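PDB 1M55: Rep protein from Adeno-associated virus - 5, which probably binds the viral replication origin and nicks it as the metal-dependent endonuclease domain of a rolling-circle replication initiator. Local coordinates for residues A2-V7 with V145-I150. Residues are numbered along the deposited sequence; the frame is centred on the assembly and turned at random.
Sequences ATFYEV and VDSGYI
Phe-4 and Val-145 form the hydrogen-bonded antiparallel pair that joins the N-terminal strand to the short strand 145-146. Phe-4 N meets Val-145 O at 2.7 Å, with the amide almost in line with the C=O bond, and Val-145 N returns a straight bond (168°) to Phe-4 O. This is the close-packed part. Val-145 O also receives the CA hydrogen of Thr-3, and Val-145 CG2 lies 3.7 Å from Phe-4 O. With chi1 at -58°, CG of Phe-4 sits beside its backbone N, which brings one ring edge against Val-145 O and the turn at Ser-147; both oxygens lie in the ring plane, Ser-147 OG 3.7 Å from Phe-4 CE1.

Toward the exposed Ala-2 the fit slackens. Ala-2 O accepts a weak, bent bond from Ser-147 N and the CA hydrogen of Asp-146, whose carboxylate turns away from strand 3-10 to Gly-148 N, a weak capping bond at the entry to helix 149-154.

Beyond the strand pair, Glu-6 is fully extended, CG anti to the backbone N. Tyr-149 OH donates to Glu-6 OE2 at 2.9 Å from above the carboxylate plane, which stands nearly perpendicular to the ring. OE2 also bonds His-91 ND1, and OE1 bonds Thr-134 OG1, so three partners hold this buried carboxylate. Because His-91, with Glu-82 and His-89, binds the zinc of the HUH motif of this nuclease family, Glu-6 is a second-shell residue: it probably orients the imidazole and increases its electron donation to the metal, with Tyr-149 and Thr-134 fixing the carboxylate in turn.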
loop_
_atom_site.group_PDB
_atom_site.type_symbol
_atom_site.label_atom_id
_atom_site.label_comp_id
_atom_site.label_asym_id
_atom_site.label_seq_id
_atom_site.Cartn_x
_atom_site.Cartn_y
_atom_site.Cartn_z
ATOM N N ALA A 2 18.020 -0.210 5.946
ATOM C CA ALA A 2 16.795 -0.415 6.717
ATOM C C ALA A 2 16.016 -1.638 6.231
ATOM O O ALA A 2 15.897 -1.861 5.026
ATOM C CB ALA A 2 15.921 0.831 6.650
ATOM N N THR A 3 15.488 -2.416 7.174
ATOM C CA THR A 3 14.717 -3.619 6.861
ATOM C C THR A 3 13.204 -3.389 6.980
ATOM O O THR A 3 12.744 -2.675 7.880
ATOM C CB THR A 3 15.149 -4.804 7.754
ATOM O OG1 THR A 3 15.002 -4.456 9.138
ATOM C CG2 THR A 3 16.603 -5.171 7.476
ATOM N N PHE A 4 12.440 -4.032 6.100
ATOM C CA PHE A 4 10.986 -3.884 6.054
ATOM C C PHE A 4 10.256 -5.201 5.841
ATOM O O PHE A 4 10.809 -6.152 5.285
ATOM C CB PHE A 4 10.581 -2.990 4.868
ATOM C CG PHE A 4 11.191 -1.621 4.882
ATOM C CD1 PHE A 4 12.500 -1.422 4.456
ATOM C CD2 PHE A 4 10.458 -0.527 5.321
ATOM C CE1 PHE A 4 13.070 -0.151 4.473
ATOM C CE2 PHE A 4 11.016 0.744 5.341
ATOM C CZ PHE A 4 12.324 0.934 4.918
ATOM N N TYR A 5 9.001 -5.233 6.276
ATOM C CA TYR A 5 8.118 -6.374 6.056
ATOM C C TYR A 5 7.250 -5.860 4.912
ATOM O O TYR A 5 7.162 -4.642 4.709
ATOM C CB TYR A 5 7.192 -6.619 7.254
ATOM C CG TYR A 5 7.840 -7.241 8.465
ATOM C CD1 TYR A 5 7.769 -6.619 9.709
ATOM C CD2 TYR A 5 8.493 -8.472 8.377
ATOM C CE1 TYR A 5 8.325 -7.208 10.840
ATOM C CE2 TYR A 5 9.055 -9.068 9.498
ATOM C CZ TYR A 5 8.967 -8.433 10.727
ATOM O OH TYR A 5 9.527 -9.025 11.837
ATOM N N GLU A 6 6.656 -6.765 4.140
ATOM C CA GLU A 6 5.767 -6.354 3.062
ATOM C C GLU A 6 4.423 -7.027 3.221
ATOM O O GLU A 6 4.338 -8.246 3.372
ATOM C CB GLU A 6 6.304 -6.690 1.667
ATOM C CG GLU A 6 5.327 -6.232 0.563
ATOM C CD GLU A 6 5.728 -6.656 -0.838
ATOM O OE1 GLU A 6 5.860 -7.874 -1.083
ATOM O OE2 GLU A 6 5.878 -5.770 -1.705
ATOM N N VAL A 7 3.376 -6.216 3.224
ATOM C CA VAL A 7 2.023 -6.728 3.313
ATOM C C VAL A 7 1.305 -6.192 2.084
ATOM O O VAL A 7 1.342 -4.987 1.810
ATOM C CB VAL A 7 1.301 -6.243 4.590
ATOM C CG1 VAL A 7 -0.112 -6.806 4.634
ATOM C CG2 VAL A 7 2.083 -6.665 5.831
ATOM N N VAL A 145 12.893 -7.420 3.601
ATOM C CA VAL A 145 13.633 -6.811 2.504
ATOM C C VAL A 145 14.256 -5.520 3.006
ATOM O O VAL A 145 13.854 -4.997 4.047
ATOM C CB VAL A 145 12.706 -6.479 1.301
ATOM C CG1 VAL A 145 12.079 -7.746 0.746
ATOM C CG2 VAL A 145 11.626 -5.480 1.713
ATOM N N ASP A 146 15.273 -5.031 2.309
ATOM C CA ASP A 146 15.897 -3.777 2.701
ATOM C C ASP A 146 15.444 -2.674 1.748
ATOM O O ASP A 146 14.720 -2.940 0.781
ATOM C CB ASP A 146 17.425 -3.895 2.740
ATOM C CG ASP A 146 18.014 -4.347 1.423
ATOM O OD1 ASP A 146 17.661 -3.768 0.376
ATOM O OD2 ASP A 146 18.836 -5.285 1.438
ATOM N N SER A 147 15.914 -1.453 1.989
ATOM C CA SER A 147 15.548 -0.291 1.178
ATOM C C SER A 147 15.733 -0.459 -0.327
ATOM O O SER A 147 14.968 0.114 -1.109
ATOM C CB SER A 147 16.323 0.944 1.645
ATOM O OG SER A 147 16.206 1.104 3.049
ATOM N N GLY A 148 16.744 -1.231 -0.723
ATOM C CA GLY A 148 17.023 -1.453 -2.132
ATOM C C GLY A 148 15.856 -2.017 -2.923
ATOM O O GLY A 148 15.764 -1.808 -4.135
ATOM N N TYR A 149 14.969 -2.730 -2.237
ATOM C CA TYR A 149 13.781 -3.316 -2.854
ATOM C C TYR A 149 12.912 -2.216 -3.483
ATOM O O TYR A 149 12.242 -2.439 -4.494
ATOM C CB TYR A 149 12.991 -4.078 -1.785
ATOM C CG TYR A 149 11.712 -4.749 -2.244
ATOM C CD1 TYR A 149 11.737 -6.014 -2.832
ATOM C CD2 TYR A 149 10.467 -4.159 -2.003
ATOM C CE1 TYR A 149 10.555 -6.684 -3.161
ATOM C CE2 TYR A 149 9.276 -4.819 -2.327
ATOM C CZ TYR A 149 9.331 -6.082 -2.904
ATOM O OH TYR A 149 8.166 -6.754 -3.212
ATOM N N ILE A 150 12.950 -1.017 -2.905
ATOM C CA ILE A 150 12.159 0.093 -3.426
ATOM C C ILE A 150 12.600 0.514 -4.836
ATOM O O ILE A 150 11.808 0.411 -5.778
ATOM C CB ILE A 150 12.123 1.282 -2.421
ATOM C CG1 ILE A 150 11.407 0.837 -1.139
ATOM C CG2 ILE A 150 11.435 2.491 -3.039
ATOM C CD1 ILE A 150 11.549 1.794 0.034
#